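Local coordinates for chitin-binding type-4 domain-containing protein (Photorhabdus laumondii subsp. laumondii, PDB 6T5Z) that probably cleaves chitin oxidatively as a secreted, copper-dependent lytic polysaccharide monooxygenase of family AA10, at residues A[70-82]-A[138-150]. Residues are numbered along the deposited sequence; the frame is centred on the assembly and turned at random. Where two conformers were deposited one is given.
Sequences WKKIPITAGEIEF and CTLPEGYQGYHVI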
ATOM      1  N   TRP A  70      11.621   4.953  -6.841  1.00 12.97           N
ATOM      2  CA  TRP A  70      10.664   5.482  -5.887  1.00 12.31           C
ATOM      3  C   TRP A  70      11.352   6.077  -4.669  1.00 13.24           C
ATOM      4  O   TRP A  70      12.361   5.555  -4.191  1.00 16.11           O
ATOM      5  CB  TRP A  70       9.690   4.386  -5.442  1.00 11.69           C
ATOM      6  CG  TRP A  70       8.943   3.776  -6.603  1.00 12.96           C
ATOM      7  CD1 TRP A  70       9.015   2.481  -7.036  1.00 14.08           C
ATOM      8  CD2 TRP A  70       8.046   4.448  -7.496  1.00 12.28           C
ATOM      9  NE1 TRP A  70       8.205   2.301  -8.129  1.00 13.03           N
ATOM     10  CE2 TRP A  70       7.590   3.491  -8.427  1.00 11.20           C
ATOM     11  CE3 TRP A  70       7.563   5.762  -7.585  1.00 10.88           C
ATOM     12  CZ2 TRP A  70       6.682   3.810  -9.442  1.00 10.65           C
ATOM     13  CZ3 TRP A  70       6.658   6.075  -8.592  1.00 11.29           C
ATOM     14  CH2 TRP A  70       6.243   5.106  -9.513  1.00 11.99           C
ATOM     15  N   LYS A  71      10.781   7.170  -4.172  1.00 13.65           N
ATOM     16  CA  LYS A  71      11.237   7.751  -2.921  1.00 16.38           C
ATOM     17  C   LYS A  71      10.839   6.829  -1.775  1.00 14.70           C
ATOM     18  O   LYS A  71       9.694   6.382  -1.703  1.00 14.10           O
ATOM     19  CB  LYS A  71      10.617   9.131  -2.740  1.00 17.09           C
ATOM     20  CG  LYS A  71      10.778   9.714  -1.353  1.00 22.55           C
ATOM     21  CD  LYS A  71      12.182  10.231  -1.130  1.00 26.76           C
ATOM     22  CE  LYS A  71      12.283  10.943   0.224  1.00 30.67           C
ATOM     23  NZ  LYS A  71      11.935  10.045   1.369  1.00 30.18           N
ATOM     24  N   LYS A  72      11.787   6.535  -0.893  1.00 15.54           N
ATOM     25  CA  LYS A  72      11.590   5.565   0.172  1.00 15.78           C
ATOM     26  C   LYS A  72      11.464   6.274   1.517  1.00 17.10           C
ATOM     27  O   LYS A  72      12.281   7.133   1.855  1.00 18.89           O
ATOM     28  CB  LYS A  72      12.743   4.560   0.195  1.00 16.04           C
ATOM     29  CG  LYS A  72      12.895   3.819  -1.134  1.00 15.08           C
ATOM     30  CD  LYS A  72      14.232   3.131  -1.329  1.00 16.87           C
ATOM     31  CE  LYS A  72      14.334   2.576  -2.748  1.00 15.03           C
ATOM     32  NZ  LYS A  72      14.513   3.684  -3.754  1.00 14.88           N
ATOM     33  N   ILE A  73      10.459   5.896   2.292  1.00 14.86           N
ATOM     34  CA  ILE A  73      10.308   6.436   3.643  1.00 14.93           C
ATOM     35  C   ILE A  73      11.264   5.681   4.558  1.00 16.57           C
ATOM     36  O   ILE A  73      11.210   4.442   4.610  1.00 15.02           O
ATOM     37  CB  ILE A  73       8.861   6.293   4.158  1.00 15.64           C
ATOM     38  CG1 ILE A  73       7.846   6.858   3.150  1.00 19.26           C
ATOM     39  CG2 ILE A  73       8.720   6.960   5.512  1.00 19.33           C
ATOM     40  CD1 ILE A  73       8.016   8.353   2.855  1.00 15.64           C
ATOM     41  N   PRO A  74      12.138   6.366   5.295  1.00 16.69           N
ATOM     42  CA  PRO A  74      12.992   5.669   6.266  1.00 17.82           C
ATOM     43  C   PRO A  74      12.205   5.265   7.503  1.00 18.37           C
ATOM     44  O   PRO A  74      11.524   6.087   8.119  1.00 21.22           O
ATOM     45  CB  PRO A  74      14.073   6.702   6.604  1.00 20.14           C
ATOM     46  CG  PRO A  74      13.456   8.039   6.268  1.00 21.42           C
ATOM     47  CD  PRO A  74      12.453   7.807   5.170  1.00 19.39           C
ATOM     48  N   ILE A  75      12.316   3.991   7.877  1.00 15.51           N
ATOM     49  CA  ILE A  75      11.651   3.468   9.062  1.00 20.75           C
ATOM     50  C   ILE A  75      12.588   2.501   9.773  1.00 20.87           C
ATOM     51  O   ILE A  75      13.477   1.899   9.171  1.00 20.53           O
ATOM     52  CB  ILE A  75      10.308   2.768   8.731  1.00 22.19           C
ATOM     53  CG1 ILE A  75      10.508   1.651   7.717  1.00 22.67           C
ATOM     54  CG2 ILE A  75       9.284   3.760   8.206  1.00 22.49           C
ATOM     55  CD1 ILE A  75       9.260   0.778   7.533  1.00 24.51           C
ATOM     56  N   THR A  76      12.396   2.368  11.082  0.65 22.38           N
ATOM     57  CA  THR A  76      13.153   1.410  11.873  0.65 23.04           C
ATOM     58  C   THR A  76      12.290   0.183  12.131  0.65 21.71           C
ATOM     59  O   THR A  76      11.089   0.300  12.400  0.65 22.67           O
ATOM     60  CB  THR A  76      13.621   2.020  13.197  0.65 24.98           C
ATOM     61  OG1 THR A  76      14.496   3.119  12.929  0.65 25.86           O
ATOM     62  CG2 THR A  76      14.376   0.987  14.031  0.65 24.45           C
ATOM     63  N   ALA A  77      12.904  -0.990  12.018  1.00 20.48           N
ATOM     64  CA  ALA A  77      12.182  -2.238  12.215  1.00 22.83           C
ATOM     65  C   ALA A  77      11.549  -2.279  13.599  1.00 21.03           C
ATOM     66  O   ALA A  77      12.051  -1.694  14.568  1.00 21.38           O
ATOM     67  CB  ALA A  77      13.109  -3.439  12.026  1.00 25.56           C
ATOM     68  N   GLY A  78      10.414  -2.972  13.677  1.00 18.85           N
ATOM     69  CA  GLY A  78       9.654  -3.093  14.904  1.00 18.73           C
ATOM     70  C   GLY A  78       8.257  -2.534  14.723  1.00 18.69           C
ATOM     71  O   GLY A  78       7.638  -2.701  13.669  1.00 17.57           O
ATOM     72  N   GLU A  79       7.781  -1.850  15.753  1.00 20.33           N
ATOM     73  CA  GLU A  79       6.440  -1.298  15.706  1.00 21.88           C
ATOM     74  C   GLU A  79       6.340  -0.212  14.636  1.00 20.79           C
ATOM     75  O   GLU A  79       7.293   0.535  14.377  1.00 18.71           O
ATOM     76  CB  GLU A  79       6.050  -0.760  17.083  1.00 25.33           C
ATOM     77  CG  GLU A  79       5.870  -1.884  18.103  1.00 30.98           C
ATOM     78  CD  GLU A  79       5.370  -1.403  19.452  1.00 38.45           C
ATOM     79  OE1 GLU A  79       5.421  -0.181  19.709  1.00 43.08           O
ATOM     80  OE2 GLU A  79       4.931  -2.249  20.255  1.00 41.11           O
ATOM     81  N   ILE A  80       5.175  -0.156  13.993  1.00 18.61           N
ATOM     82  CA  ILE A  80       4.902   0.799  12.918  1.00 17.31           C
ATOM     83  C   ILE A  80       3.405   1.084  12.923  1.00 17.44           C
ATOM     84  O   ILE A  80       2.592   0.195  13.194  1.00 15.10           O
ATOM     85  CB  ILE A  80       5.381   0.254  11.553  1.00 18.19           C
ATOM     86  CG1 ILE A  80       5.106   1.235  10.417  1.00 18.40           C
ATOM     87  CG2 ILE A  80       4.729  -1.092  11.244  1.00 19.75           C
ATOM     88  CD1 ILE A  80       5.873   0.882   9.128  1.00 18.62           C
ATOM     89  N   GLU A  81       3.044   2.331  12.639  1.00 16.31           N
ATOM     90  CA  GLU A  81       1.657   2.759  12.541  1.00 15.36           C
ATOM     91  C   GLU A  81       1.386   3.251  11.130  1.00 14.33           C
ATOM     92  O   GLU A  81       2.183   4.017  10.572  1.00 14.72           O
ATOM     93  CB  GLU A  81       1.342   3.895  13.533  1.00 20.43           C
ATOM     94  CG  GLU A  81       1.425   3.509  14.997  1.00 27.54           C
ATOM     95  CD  GLU A  81       0.872   4.592  15.898  1.00 31.70           C
ATOM     96  OE1 GLU A  81       0.555   5.692  15.390  1.00 33.16           O
ATOM     97  OE2 GLU A  81       0.749   4.345  17.114  1.00 36.42           O
ATOM     98  N   PHE A  82       0.251   2.843  10.569  1.00 13.22           N
ATOM     99  CA  PHE A  82      -0.209   3.302   9.267  1.00 14.34           C
ATOM    100  C   PHE A  82      -1.425   4.200   9.448  1.00 15.52           C
ATOM    101  O   PHE A  82      -2.373   3.835  10.149  1.00 16.64           O
ATOM    102  CB  PHE A  82      -0.561   2.117   8.365  1.00 13.70           C
ATOM    103  CG  PHE A  82       0.583   1.177   8.143  1.00 14.02           C
ATOM    104  CD1 PHE A  82       0.743   0.064   8.949  1.00 15.26           C
ATOM    105  CD2 PHE A  82       1.517   1.418   7.146  1.00 13.25           C
ATOM    106  CE1 PHE A  82       1.785  -0.802   8.758  1.00 13.86           C
ATOM    107  CE2 PHE A  82       2.580   0.546   6.949  1.00 14.19           C
ATOM    108  CZ  PHE A  82       2.706  -0.577   7.756  1.00 13.76           C
ATOM    109  N   CYS A 138       0.806  -1.765  14.084  1.00 14.75           N
ATOM    110  CA  CYS A 138       1.332  -3.014  13.551  1.00 15.22           C
ATOM    111  C   CYS A 138       2.746  -3.251  14.072  1.00 15.22           C
ATOM    112  O   CYS A 138       3.361  -2.390  14.709  1.00 15.93           O
ATOM    113  CB  CYS A 138       1.337  -3.010  12.013  1.00 13.11           C
ATOM    114  SG  CYS A 138      -0.253  -2.709  11.251  1.00 14.27           S
ATOM    115  N   THR A 139       3.266  -4.438  13.775  1.00 17.15           N
ATOM    116  CA  THR A 139       4.647  -4.789  14.069  1.00 17.31           C
ATOM    117  C   THR A 139       5.223  -5.481  12.847  1.00 17.76           C
ATOM    118  O   THR A 139       4.604  -6.405  12.315  1.00 17.50           O
ATOM    119  CB  THR A 139       4.760  -5.703  15.294  1.00 17.53           C
ATOM    120  OG1 THR A 139       4.114  -5.085  16.412  1.00 19.45           O
ATOM    121  CG2 THR A 139       6.236  -5.926  15.650  1.00 18.60           C
ATOM    122  N   LEU A 140       6.391  -5.024  12.398  1.00 16.26           N
ATOM    123  CA  LEU A 140       7.050  -5.637  11.251  1.00 16.52           C
ATOM    124  C   LEU A 140       7.573  -7.029  11.608  1.00 18.61           C
ATOM    125  O   LEU A 140       7.861  -7.308  12.775  1.00 17.22           O
ATOM    126  CB  LEU A 140       8.207  -4.761  10.773  1.00 15.35           C
ATOM    127  CG  LEU A 140       7.786  -3.458  10.100  1.00 15.40           C
ATOM    128  CD1 LEU A 140       8.970  -2.495   9.997  1.00 18.84           C
ATOM    129  CD2 LEU A 140       7.261  -3.786   8.711  1.00 17.46           C
ATOM    130  N   PRO A 141       7.690  -7.924  10.624  1.00 19.63           N
ATOM    131  CA  PRO A 141       8.264  -9.243  10.904  1.00 19.47           C
ATOM    132  C   PRO A 141       9.725  -9.108  11.282  1.00 21.56           C
ATOM    133  O   PRO A 141      10.381  -8.111  10.972  1.00 19.30           O
ATOM    134  CB  PRO A 141       8.102 -10.000   9.581  1.00 19.01           C
ATOM    135  CG  PRO A 141       7.124  -9.220   8.785  1.00 17.69           C
ATOM    136  CD  PRO A 141       7.288  -7.796   9.213  1.00 18.21           C
ATOM    137  N   GLU A 142      10.238 -10.131  11.957  1.00 22.77           N
ATOM    138  CA  GLU A 142      11.621 -10.074  12.404  1.00 24.68           C
ATOM    139  C   GLU A 142      12.578 -10.226  11.230  1.00 21.94           C
ATOM    140  O   GLU A 142      12.263 -10.847  10.209  1.00 18.70           O
ATOM    141  CB  GLU A 142      11.898 -11.153  13.451  1.00 30.39           C
ATOM    142  CG  GLU A 142      11.076 -10.997  14.721  1.00 34.47           C
ATOM    143  N   GLY A 143      13.766  -9.643  11.385  1.00 22.34           N
ATOM    144  CA  GLY A 143      14.815  -9.828  10.408  1.00 22.53           C
ATOM    145  C   GLY A 143      14.723  -8.952   9.187  1.00 22.09           C
ATOM    146  O   GLY A 143      15.413  -9.210   8.197  1.00 24.60           O
ATOM    147  N   TYR A 144      13.895  -7.920   9.214  1.00 19.59           N
ATOM    148  CA  TYR A 144      13.743  -7.083   8.036  1.00 20.74           C
ATOM    149  C   TYR A 144      14.688  -5.894   8.072  1.00 20.42           C
ATOM    150  O   TYR A 144      14.895  -5.260   9.115  1.00 18.29           O
ATOM    151  CB  TYR A 144      12.306  -6.599   7.876  1.00 18.89           C
ATOM    152  CG  TYR A 144      11.521  -7.520   6.979  1.00 19.69           C
ATOM    153  CD1 TYR A 144      11.231  -7.164   5.664  1.00 17.43           C
ATOM    154  CD2 TYR A 144      11.131  -8.780   7.426  1.00 17.84           C
ATOM    155  CE1 TYR A 144      10.523  -8.015   4.828  1.00 16.78           C
ATOM    156  CE2 TYR A 144      10.427  -9.640   6.598  1.00 17.97           C
ATOM    157  CZ  TYR A 144      10.126  -9.257   5.305  1.00 17.42           C
ATOM    158  OH  TYR A 144       9.425 -10.106   4.489  1.00 14.75           O
ATOM    159  N   GLN A 145      15.271  -5.616   6.917  1.00 19.53           N
ATOM    160  CA  GLN A 145      16.082  -4.429   6.727  1.00 22.92           C
ATOM    161  C   GLN A 145      16.154  -4.173   5.232  1.00 24.75           C
ATOM    162  O   GLN A 145      15.857  -5.052   4.419  1.00 25.98           O
ATOM    163  CB  GLN A 145      17.475  -4.591   7.334  1.00 28.88           C
ATOM    164  CG  GLN A 145      18.217  -5.818   6.842  1.00 34.90           C
ATOM    165  CD  GLN A 145      19.419  -6.151   7.699  1.00 41.34           C
ATOM    166  OE1 GLN A 145      19.282  -6.481   8.882  1.00 43.24           O
ATOM    167  NE2 GLN A 145      20.608  -6.061   7.112  1.00 43.30           N
ATOM    168  N   GLY A 146      16.531  -2.958   4.887  1.00 16.82           N
ATOM    169  CA  GLY A 146      16.763  -2.607   3.500  1.00 19.26           C
ATOM    170  C   GLY A 146      15.497  -2.114   2.834  1.00 16.13           C
ATOM    171  O   GLY A 146      14.509  -1.756   3.486  1.00 15.04           O
ATOM    172  N   TYR A 147      15.532  -2.104   1.502  1.00 16.40           N
ATOM    173  CA  TYR A 147      14.412  -1.610   0.712  1.00 13.89           C
ATOM    174  C   TYR A 147      13.330  -2.681   0.632  1.00 13.14           C
ATOM    175  O   TYR A 147      13.583  -3.790   0.154  1.00 15.85           O
ATOM    176  CB  TYR A 147      14.881  -1.205  -0.687  1.00 13.36           C
ATOM    177  CG  TYR A 147      13.773  -0.779  -1.655  1.00 12.61           C
ATOM    178  CD1 TYR A 147      12.604  -0.162  -1.214  1.00 11.23           C
ATOM    179  CD2 TYR A 147      13.914  -1.009  -3.023  1.00 13.70           C
ATOM    180  CE1 TYR A 147      11.601   0.213  -2.123  1.00 14.19           C
ATOM    181  CE2 TYR A 147      12.934  -0.642  -3.924  1.00 13.61           C
ATOM    182  CZ  TYR A 147      11.783  -0.030  -3.469  1.00 14.46           C
ATOM    183  OH  TYR A 147      10.831   0.334  -4.395  1.00 13.25           O
ATOM    184  N   HIS A 148      12.126  -2.331   1.083  1.00 12.52           N
ATOM    185  CA  HIS A 148      10.966  -3.210   1.037  1.00 12.92           C
ATOM    186  C   HIS A 148       9.732  -2.401   0.687  1.00 15.20           C
ATOM    187  O   HIS A 148       9.660  -1.202   0.974  1.00 15.20           O
ATOM    188  CB  HIS A 148      10.755  -3.919   2.378  1.00 14.97           C
ATOM    189  CG  HIS A 148      11.754  -4.991   2.627  1.00 16.09           C
ATOM    190  ND1 HIS A 148      11.686  -6.211   1.994  1.00 16.72           N
ATOM    191  CD2 HIS A 148      12.871  -5.018   3.393  1.00 17.24           C
ATOM    192  CE1 HIS A 148      12.707  -6.956   2.379  1.00 19.17           C
ATOM    193  NE2 HIS A 148      13.441  -6.256   3.227  1.00 18.85           N
ATOM    194  N   VAL A 149       8.754  -3.072   0.082  1.00 13.45           N
ATOM    195  CA  VAL A 149       7.480  -2.461  -0.274  1.00 12.04           C
ATOM    196  C   VAL A 149       6.411  -3.071   0.613  1.00 11.51           C
ATOM    197  O   VAL A 149       6.340  -4.296   0.757  1.00 12.56           O
ATOM    198  CB  VAL A 149       7.143  -2.658  -1.759  1.00 12.28           C
ATOM    199  CG1 VAL A 149       5.728  -2.165  -2.054  1.00 12.93           C
ATOM    200  CG2 VAL A 149       8.170  -1.938  -2.627  1.00  9.89           C
ATOM    201  N   ILE A 150       5.591  -2.215   1.210  1.00 12.35           N
ATOM    202  CA  ILE A 150       4.474  -2.633   2.042  1.00 12.28           C
ATOM    203  C   ILE A 150       3.205  -2.374   1.244  1.00 12.38           C
ATOM    204  O   ILE A 150       3.057  -1.303   0.645  1.00 12.77           O
ATOM    205  CB  ILE A 150       4.473  -1.874   3.385  1.00 10.79           C
ATOM    206  CG1 ILE A 150       5.677  -2.317   4.222  1.00 11.02           C
ATOM    207  CG2 ILE A 150       3.127  -2.062   4.118  1.00 10.35           C
ATOM    208  CD1 ILE A 150       5.968  -1.510   5.475  1.00 11.42           C
TER
HETATM  209  O   HOH W   1      12.463   2.344  -5.752  1.00 12.49           O
HETATM  210  O   HOH W   2       5.514  -5.328  19.114  1.00 43.37           O
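K72 lies across one face of the Y147 ring, its CE 3.4 Å from the ring centroid in a CH-pi contact. The bend at chi4 (72°) stands NZ above CE, 4.6 Å from the Y147 centroid and 9° off the ring normal, at cation-pi range. NZ donates to W70 O (2.9 Å), to E67 O and to a water, which also accepts from W70 N and donates to Y147 OH, itself hydrogen-bonded to D168 OD2; two backbone carbonyls and the water thus satisfy NZ, while CE touches the ring. Farther on, strands 79-82 and 138-139 pair antiparallel. I80 and C138 form the hydrogen-bonded pair, C138 N to I80 O at 2.8 Å and I80 N to C138 O at 3.0 Å; L140 N gives G78 O a nearly straight bond (2.9 Å, 177°). On the face carrying I80 and C138, C138 SG, disulfide-bonded to C121, meets the F82 ring at its edge, 3.7 Å from CD1, while I80 CG2 packs on L140 CG. Strand 79-86 runs between 2-6 and 133-139, whereas 73-76 joins 161-172 of the other sheet; I99 of strand 92-99 meets L140 and I150, so this face packs between the two sheets of the AA10 beta-sandwich.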